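Local coordinates for NAD-dependent epimerase/dehydratase (Bacteroides thetaiotaomicron, PDB 3DHN), which probably binds NAD or NADP through a Rossmann fold and may act as an epimerase or oxidoreductase, at residues 89-93 with 140-144; 96-100 with 149-155; 156-162 with 211-217; 162-166 with 189-193. All coordinates share one frame; numbering follows the deposited sequence.

Contact 1 of 4, residues 89-93 with 140-144; sequences IKVYL and ALGEF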
loop_
_atom_site.group_PDB
_atom_site.type_symbol
_atom_site.label_atom_id
_atom_site.label_comp_id
_atom_site.label_asym_id
_atom_site.label_seq_id
_atom_site.Cartn_x
_atom_site.Cartn_y
_atom_site.Cartn_z
ATOM N N ILE A 89 -15.031 0.776 -2.016
ATOM C CA ILE A 89 -14.808 1.989 -1.232
ATOM C C ILE A 89 -15.222 1.727 0.215
ATOM O O ILE A 89 -14.556 2.163 1.155
ATOM C CB ILE A 89 -15.666 3.162 -1.758
ATOM C CG1 ILE A 89 -15.250 3.526 -3.187
ATOM C CG2 ILE A 89 -15.520 4.369 -0.827
ATOM C CD1 ILE A 89 -14.183 4.611 -3.269
ATOM N N LYS A 90 -16.332 1.011 0.375
ATOM C CA LYS A 90 -16.868 0.694 1.689
ATOM C C LYS A 90 -15.892 -0.140 2.508
ATOM O O LYS A 90 -15.770 0.059 3.717
ATOM C CB LYS A 90 -18.204 -0.044 1.543
ATOM N N VAL A 91 -15.200 -1.067 1.854
ATOM C CA VAL A 91 -14.239 -1.920 2.549
ATOM C C VAL A 91 -12.965 -1.166 2.927
ATOM O O VAL A 91 -12.379 -1.433 3.981
ATOM C CB VAL A 91 -13.859 -3.150 1.701
ATOM C CG1 VAL A 91 -12.736 -3.911 2.373
ATOM C CG2 VAL A 91 -15.072 -4.056 1.532
ATOM N N TYR A 92 -12.530 -0.244 2.066
ATOM C CA TYR A 92 -11.333 0.546 2.354
ATOM C C TYR A 92 -11.565 1.315 3.652
ATOM O O TYR A 92 -10.656 1.465 4.469
ATOM C CB TYR A 92 -11.029 1.545 1.226
ATOM C CG TYR A 92 -10.499 0.939 -0.061
ATOM C CD1 TYR A 92 -9.565 -0.095 -0.039
ATOM C CD2 TYR A 92 -10.899 1.439 -1.308
ATOM C CE1 TYR A 92 -9.040 -0.620 -1.214
ATOM C CE2 TYR A 92 -10.381 0.922 -2.492
ATOM C CZ TYR A 92 -9.450 -0.109 -2.438
ATOM O OH TYR A 92 -8.939 -0.639 -3.603
ATOM N N LEU A 93 -12.795 1.796 3.830
ATOM C CA LEU A 93 -13.173 2.555 5.022
ATOM C C LEU A 93 -13.184 1.705 6.284
ATOM O O LEU A 93 -12.666 2.117 7.322
ATOM C CB LEU A 93 -14.557 3.184 4.849
ATOM C CG LEU A 93 -14.637 4.699 4.637
ATOM C CD1 LEU A 93 -16.099 5.138 4.734
ATOM C CD2 LEU A 93 -13.806 5.429 5.686
ATOM N N ALA A 140 -11.973 3.881 -8.025
ATOM C CA ALA A 140 -12.410 3.663 -6.652
ATOM C C ALA A 140 -11.280 3.890 -5.656
ATOM O O ALA A 140 -11.488 4.470 -4.586
ATOM C CB ALA A 140 -12.966 2.245 -6.502
ATOM N N LEU A 141 -10.085 3.434 -6.007
ATOM C CA LEU A 141 -8.944 3.608 -5.119
ATOM C C LEU A 141 -8.565 5.084 -5.068
ATOM O O LEU A 141 -8.248 5.623 -4.007
ATOM C CB LEU A 141 -7.768 2.769 -5.612
ATOM C CG LEU A 141 -6.502 2.790 -4.757
ATOM C CD1 LEU A 141 -6.839 2.635 -3.281
ATOM C CD2 LEU A 141 -5.594 1.657 -5.226
ATOM N N GLY A 142 -8.624 5.745 -6.219
ATOM C CA GLY A 142 -8.284 7.155 -6.269
ATOM C C GLY A 142 -9.292 8.002 -5.523
ATOM O O GLY A 142 -8.936 9.006 -4.902
ATOM N N GLU A 143 -10.555 7.584 -5.577
ATOM C CA GLU A 143 -11.631 8.311 -4.916
ATOM C C GLU A 143 -11.562 8.174 -3.400
ATOM O O GLU A 143 -11.927 9.094 -2.666
ATOM C CB GLU A 143 -12.991 7.824 -5.419
ATOM C CG GLU A 143 -13.919 8.959 -5.818
ATOM C CD GLU A 143 -13.579 9.540 -7.182
ATOM O OE1 GLU A 143 -14.175 9.091 -8.189
ATOM O OE2 GLU A 143 -12.707 10.434 -7.252
ATOM N N PHE A 144 -11.101 7.026 -2.922
ATOM C CA PHE A 144 -10.984 6.827 -1.484
ATOM C C PHE A 144 -9.995 7.828 -0.893
ATOM O O PHE A 144 -10.277 8.464 0.115
ATOM C CB PHE A 144 -10.508 5.411 -1.162
ATOM C CG PHE A 144 -10.354 5.159 0.305
ATOM C CD1 PHE A 144 -11.471 5.152 1.139
ATOM C CD2 PHE A 144 -9.096 4.974 0.864
ATOM C CE1 PHE A 144 -11.335 4.968 2.510
ATOM C CE2 PHE A 144 -8.949 4.791 2.239
ATOM C CZ PHE A 144 -10.070 4.790 3.062
#

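Contact 2 of 4, residues 96-100 with 149-155; sequences IDGVK and LMKEKEI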
loop_
_atom_site.group_PDB
_atom_site.type_symbol
_atom_site.label_atom_id
_atom_site.label_comp_id
_atom_site.label_asym_id
_atom_site.label_seq_id
_atom_site.Cartn_x
_atom_site.Cartn_y
_atom_site.Cartn_z
ATOM N N ILE A 96 -9.518 1.164 7.723
ATOM C CA ILE A 96 -8.896 2.268 8.451
ATOM C C ILE A 96 -9.641 2.571 9.745
ATOM O O ILE A 96 -9.030 2.929 10.751
ATOM C CB ILE A 96 -8.801 3.553 7.579
ATOM C CG1 ILE A 96 -7.968 4.608 8.315
ATOM C CG2 ILE A 96 -10.190 4.095 7.273
ATOM C CD1 ILE A 96 -7.479 5.743 7.427
ATOM N N ASP A 97 -10.959 2.416 9.728
ATOM C CA ASP A 97 -11.737 2.661 10.933
ATOM C C ASP A 97 -11.499 1.537 11.940
ATOM O O ASP A 97 -11.567 1.748 13.151
ATOM C CB ASP A 97 -13.221 2.794 10.600
ATOM C CG ASP A 97 -13.519 4.052 9.803
ATOM O OD1 ASP A 97 -12.770 5.044 9.955
ATOM O OD2 ASP A 97 -14.502 4.059 9.038
ATOM N N GLY A 98 -11.199 0.342 11.439
ATOM C CA GLY A 98 -10.934 -0.769 12.340
ATOM C C GLY A 98 -9.589 -0.545 12.999
ATOM O O GLY A 98 -9.397 -0.863 14.173
ATOM N N VAL A 99 -8.652 0.007 12.234
ATOM C CA VAL A 99 -7.312 0.291 12.736
ATOM C C VAL A 99 -7.337 1.411 13.786
ATOM O O VAL A 99 -6.604 1.360 14.779
ATOM C CB VAL A 99 -6.364 0.687 11.580
ATOM C CG1 VAL A 99 -5.033 1.137 12.129
ATOM C CG2 VAL A 99 -6.164 -0.500 10.643
ATOM N N LYS A 100 -8.178 2.417 13.569
ATOM C CA LYS A 100 -8.281 3.525 14.521
ATOM C C LYS A 100 -8.933 3.061 15.826
ATOM O O LYS A 100 -8.491 3.421 16.913
ATOM C CB LYS A 100 -9.102 4.677 13.925
ATOM C CG LYS A 100 -8.365 5.487 12.867
ATOM C CD LYS A 100 -9.155 6.725 12.451
ATOM C CE LYS A 100 -10.490 6.349 11.817
ATOM N NZ LYS A 100 -11.251 7.530 11.319
ATOM N N LEU A 149 -9.388 9.915 2.671
ATOM C CA LEU A 149 -8.095 10.071 3.326
ATOM C C LEU A 149 -7.689 11.522 3.514
ATOM O O LEU A 149 -7.154 11.889 4.558
ATOM C CB LEU A 149 -6.996 9.330 2.556
ATOM C CG LEU A 149 -6.904 7.814 2.782
ATOM C CD1 LEU A 149 -5.652 7.279 2.096
ATOM C CD2 LEU A 149 -6.848 7.507 4.278
HETATM N N MSE A 150 -7.957 12.352 2.513
HETATM C CA MSE A 150 -7.589 13.761 2.584
HETATM C C MSE A 150 -8.240 14.543 3.715
HETATM O O MSE A 150 -7.823 15.659 4.009
HETATM C CB MSE A 150 -7.872 14.455 1.249
HETATM C CG MSE A 150 -6.823 14.190 0.180
HETATM SE SE MSE A 150 -5.034 14.731 0.738
HETATM C CE MSE A 150 -5.079 16.594 0.193
ATOM N N LYS A 151 -9.247 13.964 4.360
ATOM C CA LYS A 151 -9.923 14.651 5.457
ATOM C C LYS A 151 -9.657 14.009 6.812
ATOM O O LYS A 151 -10.095 14.521 7.837
ATOM C CB LYS A 151 -11.429 14.688 5.199
ATOM C CG LYS A 151 -11.819 15.538 4.002
ATOM C CD LYS A 151 -13.293 15.374 3.678
ATOM C CE LYS A 151 -13.593 15.834 2.266
ATOM N NZ LYS A 151 -14.672 14.998 1.682
ATOM N N GLU A 152 -8.941 12.889 6.813
ATOM C CA GLU A 152 -8.624 12.163 8.037
ATOM C C GLU A 152 -7.517 12.829 8.856
ATOM O O GLU A 152 -6.432 13.115 8.339
ATOM C CB GLU A 152 -8.209 10.737 7.677
ATOM C CG GLU A 152 -7.810 9.867 8.854
ATOM C CD GLU A 152 -8.975 9.566 9.776
ATOM O OE1 GLU A 152 -9.321 10.431 10.610
ATOM O OE2 GLU A 152 -9.552 8.463 9.651
ATOM N N LYS A 153 -7.777 13.058 10.139
ATOM C CA LYS A 153 -6.786 13.686 11.002
ATOM C C LYS A 153 -6.596 12.914 12.300
ATOM O O LYS A 153 -5.744 13.262 13.113
ATOM C CB LYS A 153 -7.196 15.124 11.344
ATOM C CG LYS A 153 -7.153 16.100 10.177
ATOM C CD LYS A 153 -7.147 17.536 10.673
ATOM C CE LYS A 153 -6.998 18.523 9.528
ATOM N NZ LYS A 153 -8.169 18.500 8.605
ATOM N N GLU A 154 -7.378 11.857 12.488
ATOM C CA GLU A 154 -7.291 11.091 13.722
ATOM C C GLU A 154 -6.324 9.918 13.722
ATOM O O GLU A 154 -6.379 9.065 14.596
ATOM C CB GLU A 154 -8.698 10.647 14.142
ATOM C CG GLU A 154 -9.679 11.825 14.220
ATOM C CD GLU A 154 -10.998 11.474 14.882
ATOM O OE1 GLU A 154 -11.050 11.423 16.130
ATOM O OE2 GLU A 154 -11.986 11.241 14.156
ATOM N N ILE A 155 -5.433 9.881 12.735
ATOM C CA ILE A 155 -4.411 8.846 12.660
ATOM C C ILE A 155 -3.307 9.329 11.727
ATOM O O ILE A 155 -3.547 10.172 10.863
ATOM C CB ILE A 155 -4.980 7.501 12.125
ATOM C CG1 ILE A 155 -3.943 6.388 12.311
ATOM C CG2 ILE A 155 -5.353 7.632 10.645
ATOM C CD1 ILE A 155 -4.488 4.999 12.023
#

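Contact 3 of 4, residues 156-162 with 211-217; sequences DWVFFSP and HQERFTI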
loop_
_atom_site.group_PDB
_atom_site.type_symbol
_atom_site.label_atom_id
_atom_site.label_comp_id
_atom_site.label_asym_id
_atom_site.label_seq_id
_atom_site.Cartn_x
_atom_site.Cartn_y
_atom_site.Cartn_z
ATOM N N ASP A 156 -2.089 8.831 11.909
ATOM C CA ASP A 156 -1.005 9.229 11.017
ATOM C C ASP A 156 -0.976 8.245 9.853
ATOM O O ASP A 156 -0.390 7.167 9.944
ATOM C CB ASP A 156 0.342 9.241 11.749
ATOM C CG ASP A 156 1.500 9.584 10.824
ATOM O OD1 ASP A 156 1.242 10.111 9.716
ATOM O OD2 ASP A 156 2.668 9.339 11.201
ATOM N N TRP A 157 -1.639 8.617 8.760
ATOM C CA TRP A 157 -1.721 7.767 7.577
ATOM C C TRP A 157 -0.745 8.168 6.485
ATOM O O TRP A 157 -0.305 9.312 6.411
ATOM C CB TRP A 157 -3.138 7.800 6.992
ATOM C CG TRP A 157 -3.594 9.183 6.571
ATOM C CD1 TRP A 157 -4.174 10.129 7.362
ATOM C CD2 TRP A 157 -3.470 9.774 5.268
ATOM N NE1 TRP A 157 -4.423 11.273 6.636
ATOM C CE2 TRP A 157 -4.000 11.081 5.348
ATOM C CE3 TRP A 157 -2.961 9.326 4.042
ATOM C CZ2 TRP A 157 -4.038 11.945 4.250
ATOM C CZ3 TRP A 157 -2.995 10.189 2.947
ATOM C CH2 TRP A 157 -3.531 11.483 3.060
ATOM N N VAL A 158 -0.424 7.206 5.630
ATOM C CA VAL A 158 0.467 7.426 4.498
ATOM C C VAL A 158 -0.081 6.568 3.360
ATOM O O VAL A 158 -0.266 5.356 3.514
ATOM C CB VAL A 158 1.922 6.988 4.816
ATOM C CG1 VAL A 158 2.806 7.210 3.607
ATOM C CG2 VAL A 158 2.471 7.782 5.989
ATOM N N PHE A 159 -0.371 7.207 2.231
ATOM C CA PHE A 159 -0.895 6.529 1.042
ATOM C C PHE A 159 0.288 6.471 0.068
ATOM O O PHE A 159 0.765 7.510 -0.397
ATOM C CB PHE A 159 -2.044 7.368 0.457
ATOM C CG PHE A 159 -2.831 6.688 -0.627
ATOM C CD1 PHE A 159 -3.652 5.597 -0.339
ATOM C CD2 PHE A 159 -2.828 7.200 -1.927
ATOM C CE1 PHE A 159 -4.470 5.029 -1.335
ATOM C CE2 PHE A 159 -3.630 6.648 -2.926
ATOM C CZ PHE A 159 -4.460 5.556 -2.631
ATOM N N PHE A 160 0.765 5.268 -0.245
ATOM C CA PHE A 160 1.921 5.125 -1.134
ATOM C C PHE A 160 1.535 4.743 -2.570
ATOM O O PHE A 160 1.265 3.580 -2.875
ATOM C CB PHE A 160 2.886 4.093 -0.519
ATOM C CG PHE A 160 4.258 4.040 -1.163
ATOM C CD1 PHE A 160 4.718 5.074 -1.972
ATOM C CD2 PHE A 160 5.102 2.946 -0.930
ATOM C CE1 PHE A 160 5.995 5.022 -2.549
ATOM C CE2 PHE A 160 6.377 2.884 -1.496
ATOM C CZ PHE A 160 6.826 3.924 -2.308
ATOM N N SER A 161 1.499 5.747 -3.442
ATOM C CA SER A 161 1.149 5.554 -4.854
ATOM C C SER A 161 2.302 4.965 -5.659
ATOM O O SER A 161 3.332 5.620 -5.841
ATOM C CB SER A 161 0.763 6.891 -5.511
ATOM O OG SER A 161 -0.488 7.397 -5.072
ATOM N N PRO A 162 2.152 3.726 -6.159
ATOM C CA PRO A 162 3.222 3.110 -6.955
ATOM C C PRO A 162 3.257 3.760 -8.337
ATOM O O PRO A 162 2.402 4.586 -8.650
ATOM C CB PRO A 162 2.778 1.652 -7.057
ATOM C CG PRO A 162 1.264 1.766 -7.037
ATOM C CD PRO A 162 1.041 2.781 -5.941
ATOM N N HIS A 211 3.909 12.084 6.834
ATOM C CA HIS A 211 2.805 12.087 7.792
ATOM C C HIS A 211 1.509 12.626 7.206
ATOM O O HIS A 211 1.468 13.739 6.680
ATOM C CB HIS A 211 3.185 12.926 9.018
ATOM C CG HIS A 211 4.477 12.512 9.644
ATOM N ND1 HIS A 211 4.601 11.370 10.407
ATOM C CD2 HIS A 211 5.718 13.052 9.569
ATOM C CE1 HIS A 211 5.862 11.223 10.775
ATOM N NE2 HIS A 211 6.560 12.230 10.279
ATOM N N GLN A 212 0.448 11.834 7.319
ATOM C CA GLN A 212 -0.869 12.223 6.823
ATOM C C GLN A 212 -0.770 12.766 5.403
ATOM O O GLN A 212 -1.209 13.885 5.121
ATOM C CB GLN A 212 -1.493 13.286 7.745
ATOM C CG GLN A 212 -1.482 12.917 9.234
ATOM C CD GLN A 212 -2.220 13.931 10.113
ATOM O OE1 GLN A 212 -3.227 13.609 10.741
ATOM N NE2 GLN A 212 -1.717 15.154 10.154
ATOM N N GLU A 213 -0.189 11.974 4.508
ATOM C CA GLU A 213 -0.040 12.398 3.121
ATOM C C GLU A 213 0.301 11.252 2.172
ATOM O O GLU A 213 0.559 10.117 2.588
ATOM C CB GLU A 213 1.043 13.477 3.019
ATOM C CG GLU A 213 2.462 12.987 3.287
ATOM C CD GLU A 213 3.425 14.133 3.584
ATOM O OE1 GLU A 213 3.404 15.135 2.844
ATOM O OE2 GLU A 213 4.203 14.029 4.556
ATOM N N ARG A 214 0.306 11.565 0.886
ATOM C CA ARG A 214 0.632 10.586 -0.140
ATOM C C ARG A 214 2.014 10.885 -0.703
ATOM O O ARG A 214 2.440 12.049 -0.732
ATOM C CB ARG A 214 -0.406 10.663 -1.273
ATOM C CG ARG A 214 -0.144 9.749 -2.485
ATOM C CD ARG A 214 0.689 10.443 -3.566
ATOM N NE ARG A 214 -0.036 11.528 -4.225
ATOM C CZ ARG A 214 -1.034 11.367 -5.091
ATOM N NH1 ARG A 214 -1.445 10.152 -5.432
ATOM N NH2 ARG A 214 -1.643 12.433 -5.604
ATOM N N PHE A 215 2.731 9.835 -1.104
ATOM C CA PHE A 215 4.013 10.012 -1.771
ATOM C C PHE A 215 4.084 8.950 -2.862
ATOM O O PHE A 215 3.238 8.041 -2.905
ATOM C CB PHE A 215 5.224 9.985 -0.801
ATOM C CG PHE A 215 5.604 8.625 -0.278
ATOM C CD1 PHE A 215 4.830 7.976 0.680
ATOM C CD2 PHE A 215 6.802 8.036 -0.680
ATOM C CE1 PHE A 215 5.249 6.763 1.231
ATOM C CE2 PHE A 215 7.224 6.830 -0.136
ATOM C CZ PHE A 215 6.446 6.193 0.825
ATOM N N THR A 216 5.054 9.073 -3.768
ATOM C CA THR A 216 5.147 8.146 -4.878
ATOM C C THR A 216 6.575 7.743 -5.233
ATOM O O THR A 216 7.543 8.254 -4.666
ATOM C CB THR A 216 4.418 8.743 -6.118
ATOM O OG1 THR A 216 4.320 7.757 -7.155
ATOM C CG2 THR A 216 5.170 9.970 -6.636
ATOM N N ILE A 217 6.698 6.833 -6.192
ATOM C CA ILE A 217 7.996 6.306 -6.579
ATOM C C ILE A 217 8.045 5.984 -8.072
ATOM O O ILE A 217 7.001 5.825 -8.717
ATOM C CB ILE A 217 8.279 5.003 -5.764
ATOM C CG1 ILE A 217 9.696 4.499 -6.010
ATOM C CG2 ILE A 217 7.265 3.909 -6.156
ATOM C CD1 ILE A 217 10.097 3.344 -5.090
#

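Contact 4 of 4, residues 162-166 with 189-193; sequences PAADM and NSHIS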
loop_
_atom_site.group_PDB
_atom_site.type_symbol
_atom_site.label_atom_id
_atom_site.label_comp_id
_atom_site.label_asym_id
_atom_site.label_seq_id
_atom_site.Cartn_x
_atom_site.Cartn_y
_atom_site.Cartn_z
ATOM N N PRO A 162 2.152 3.726 -6.159
ATOM C CA PRO A 162 3.222 3.110 -6.955
ATOM C C PRO A 162 3.257 3.760 -8.337
ATOM O O PRO A 162 2.402 4.586 -8.650
ATOM C CB PRO A 162 2.778 1.652 -7.057
ATOM C CG PRO A 162 1.264 1.766 -7.037
ATOM C CD PRO A 162 1.041 2.781 -5.941
ATOM N N ALA A 163 4.231 3.382 -9.160
ATOM C CA ALA A 163 4.332 3.901 -10.524
ATOM C C ALA A 163 3.187 3.285 -11.339
ATOM O O ALA A 163 2.639 2.254 -10.953
ATOM C CB ALA A 163 5.681 3.515 -11.143
ATOM N N ALA A 164 2.840 3.900 -12.468
ATOM C CA ALA A 164 1.738 3.402 -13.297
ATOM C C ALA A 164 1.859 1.932 -13.693
ATOM O O ALA A 164 0.852 1.234 -13.794
ATOM C CB ALA A 164 1.580 4.270 -14.548
ATOM N N ASP A 165 3.083 1.457 -13.895
ATOM C CA ASP A 165 3.312 0.067 -14.281
ATOM C C ASP A 165 4.241 -0.636 -13.283
ATOM O O ASP A 165 5.457 -0.433 -13.299
ATOM C CB ASP A 165 3.904 0.026 -15.693
ATOM C CG ASP A 165 4.209 -1.380 -16.171
ATOM O OD1 ASP A 165 3.477 -2.319 -15.794
ATOM O OD2 ASP A 165 5.178 -1.541 -16.947
HETATM N N MSE A 166 3.655 -1.454 -12.413
HETATM C CA MSE A 166 4.413 -2.185 -11.397
HETATM C C MSE A 166 4.325 -3.701 -11.585
HETATM O O MSE A 166 3.233 -4.269 -11.607
HETATM C CB MSE A 166 3.916 -1.808 -9.997
HETATM C CG MSE A 166 4.551 -2.627 -8.879
HETATM SE SE MSE A 166 4.249 -1.890 -7.115
HETATM C CE MSE A 166 2.308 -1.833 -7.133
ATOM N N ASN A 189 8.087 6.630 -19.659
ATOM C CA ASN A 189 7.326 5.587 -18.986
ATOM C C ASN A 189 7.488 5.618 -17.471
ATOM O O ASN A 189 8.572 5.883 -16.944
ATOM C CB ASN A 189 7.708 4.203 -19.520
ATOM C CG ASN A 189 7.125 3.927 -20.897
ATOM O OD1 ASN A 189 7.657 4.373 -21.912
ATOM N ND2 ASN A 189 6.014 3.197 -20.931
ATOM N N SER A 190 6.384 5.348 -16.782
ATOM C CA SER A 190 6.346 5.329 -15.330
ATOM C C SER A 190 6.314 3.881 -14.849
ATOM O O SER A 190 5.298 3.191 -14.997
ATOM C CB SER A 190 5.103 6.078 -14.838
ATOM O OG SER A 190 4.908 5.910 -13.442
ATOM N N HIS A 191 7.422 3.419 -14.274
ATOM C CA HIS A 191 7.478 2.052 -13.788
ATOM C C HIS A 191 8.329 1.851 -12.534
ATOM O O HIS A 191 9.157 2.691 -12.171
ATOM C CB HIS A 191 7.974 1.112 -14.902
ATOM C CG HIS A 191 9.328 1.459 -15.441
ATOM N ND1 HIS A 191 10.312 0.515 -15.636
ATOM C CD2 HIS A 191 9.856 2.641 -15.844
ATOM C CE1 HIS A 191 11.389 1.099 -16.134
ATOM N NE2 HIS A 191 11.139 2.389 -16.270
ATOM N N ILE A 192 8.100 0.722 -11.875
ATOM C CA ILE A 192 8.834 0.354 -10.678
ATOM C C ILE A 192 8.652 -1.146 -10.444
ATOM O O ILE A 192 7.633 -1.727 -10.834
ATOM C CB ILE A 192 8.309 1.120 -9.429
ATOM C CG1 ILE A 192 9.283 0.950 -8.257
ATOM C CG2 ILE A 192 6.917 0.625 -9.051
ATOM C CD1 ILE A 192 10.644 1.621 -8.506
ATOM N N SER A 193 9.634 -1.777 -9.813
ATOM C CA SER A 193 9.514 -3.199 -9.522
ATOM C C SER A 193 8.748 -3.355 -8.216
ATOM O O SER A 193 8.752 -2.455 -7.368
ATOM C CB SER A 193 10.885 -3.857 -9.363
ATOM O OG SER A 193 11.493 -3.487 -8.139
#

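Contact 1 of 4, residues 89-93 with 140-144
Tyr92 and Phe144 meet where two helices cross at -44°, and the axes of the two short segments come within 10.0 Å. The touch is made chiefly by the beta carbon of the tyrosine: CB of Tyr92 sits over the centre of one face of the Phe144 ring, 3.5 Å from its centroid, a CH-pi contact. With CG set anti to the backbone N (chi1 179°), the phenylalanine ring reaches out from its own helix and across to helix 87-101. There its edge also meets Leu93, whose CG lies in the ring plane 3.9 Å from CE1 of Phe144. The two aromatic rings are tilted against each other and form neither a stack nor a T-shaped pair. Beyond Phe144, the outer part of the Tyr92 ring runs across Leu141 at about a right angle, with CZ of Tyr92 3.9 Å from CD1 of Leu141. With an alanine at Phe144, CB of Tyr92 would probably lose the ring face it sits on and CG of Leu93 its neighbour, opening a gap between the helices. Ile89 is the third large contributor: its CD1 reaches to the other helix and lies 4.3 Å from CB of Phe144 and 4.2 Å from CB of Ala140. The exact place of that methyl is doubtful, because it is modelled unusually close to the carbonyl oxygen of Ala140. Both helices flank the same side of the Rossmann sheet, and Tyr92, Leu141 and Phe144 all rest on Met109 of strand 106-110, while Phe148, one turn further along helix 135-149, touches Ile89 and Leu93.

Contact 2 of 4, residues 96-100 with 149-155
Ile96, Val99 and Lys100 of helix 87-101 pack against the turn that carries the Rossmann chain from helix 135-149 into strand 156-161, a step of its alternating beta-alpha pattern. The tight part is apolar and faces the sheet. CD1 of Ile96 lies 3.7 Å from CD2 of Leu149, and CG1 of Val99 is 3.9 Å from CD1 of Ile155. Ile96, Val99 and Ile155 all close on Phe107 of strand 106-110, while Leu149 leans on Trp157 and Phe159. The outer side is charged and more exposed, with Glu154 as its loose rim, CB of Glu154 4.3 Å from CD of Lys100. The Lys100 chain passes over Ile155, its CG 4.0 Å from CD1 of that residue, then bends at chi3 (-62°) to bring its ammonium group to Glu152. NZ of Lys100 forms a salt bridge with OE2 of Glu152 at 2.6 Å, meeting the syn lone pair of that oxygen, and a weak one with OD1 of Asp97 at 3.2 Å. The lysine thus stands between two carboxylates and probably eases their mutual repulsion. Glu152 closes a type I turn that starts at Leu149, and its other oxygen stays with the loop: the amide of Glu154 donates to OE1 of Glu152 over 3.1 Å, arriving 38° out of the carboxylate plane.

Contact 3 of 4, residues 156-162 with 211-217
OD2 of Asp156 is held by two groups: ND1 of His211 donates to it over 2.9 Å, almost straight and in the imidazole plane, and Arg106 of the adjoining strand forms a salt bridge with the same oxygen. OD1 of Asp156 takes the amide of Gln212 at 3.1 Å, which ties the carboxylate to the start of 211-217. Next along, the Trp157 indole is covered on one face by the backbone of Gln212 and Glu213; CA of Gln212 lies 3.7 Å from the centroid of its five-membered ring. From here strands 156-161 and 213-218 run parallel as neighbours in the Rossmann sheet, and Phe159 bonds to the neighbouring strand through both its N and its O: the N donates to O of Glu213 and the O accepts from N of Phe215. On the face turned to helix 194-206, Phe160 and Phe215 form an offset stack, centroids 4.0 Å apart and planes at 8°. The Phe215 ring takes the position between backbone N and carbonyl carbon (chi1 75°), and its edge meets CG1 of Val158. On the face of Phe159, Arg214 and Ser161, turned to helix 135-149, NH1 of Arg214 donates to OG of Ser161 at 2.9 Å, in the guanidinium plane, while that hydroxyl also bonds the carbonyl oxygen of Gly112 and the guanidinium pairs with Asp180. OG1 of Thr216 donates to O of Ser161 at 2.7 Å.

Contact 4 of 4, residues 162-166 with 189-193
OG of Ser190 receives the amide of Ala164 at 3.0 Å, in a fairly straight bond (160°). The hydroxyl is brought there by chi1 of 171°, which turns OG away from its own backbone N, and it has a second, weak partner in the carbonyl of Ile183. Replacing Ser190 with an alanine would probably leave the Ala164 amide without its acceptor and free the bend before Asp165 to shift. The backbone of Asp165 is satisfied on both sides of His191: its N donates to O of Ser190 at 3.0 Å, and its O accepts from N of Ile192 at 3.2 Å. This alternation marks a short parallel pair, strands 165-167 and 191-193, separate from the main Rossmann sheet; the first of them follows strand 156-161 in the chain. The backbone of His191 bonds Tyr219, whose ring meets the imidazole edge-to-face. Not every donor is served, since the buried amide N of Ala163 has no partner in the model. CG2 of Ile192 lies close by, 3.8 Å from CB of Ala163; Met166, present as selenomethionine, runs alongside Ile192 with its CB 4.0 Å from that same CG2. Ser193 is the N-cap of helix 194-206, its OG accepting from the amide of Asp196.

Helix 87-101 supplies the first halves of contacts 1 and 2, and helix 135-149 with the turn after it supplies the second halves. The two loops they close therefore cross, each spanning strand 106-110. Phe144 of contact 1 packs on Ile96 of contact 2. Both close before contact 3 opens at strand 156-161, whose Phe159 touches Leu141 and whose Trp157 lies against Leu149. Contact 3 closes a long loop back to strand 213-218, and contact 4 is nested inside it, sharing Pro162. Ile217 meets Ala163 and Ile192, joining the main sheet to the small parallel pair that leads into helix 194-206.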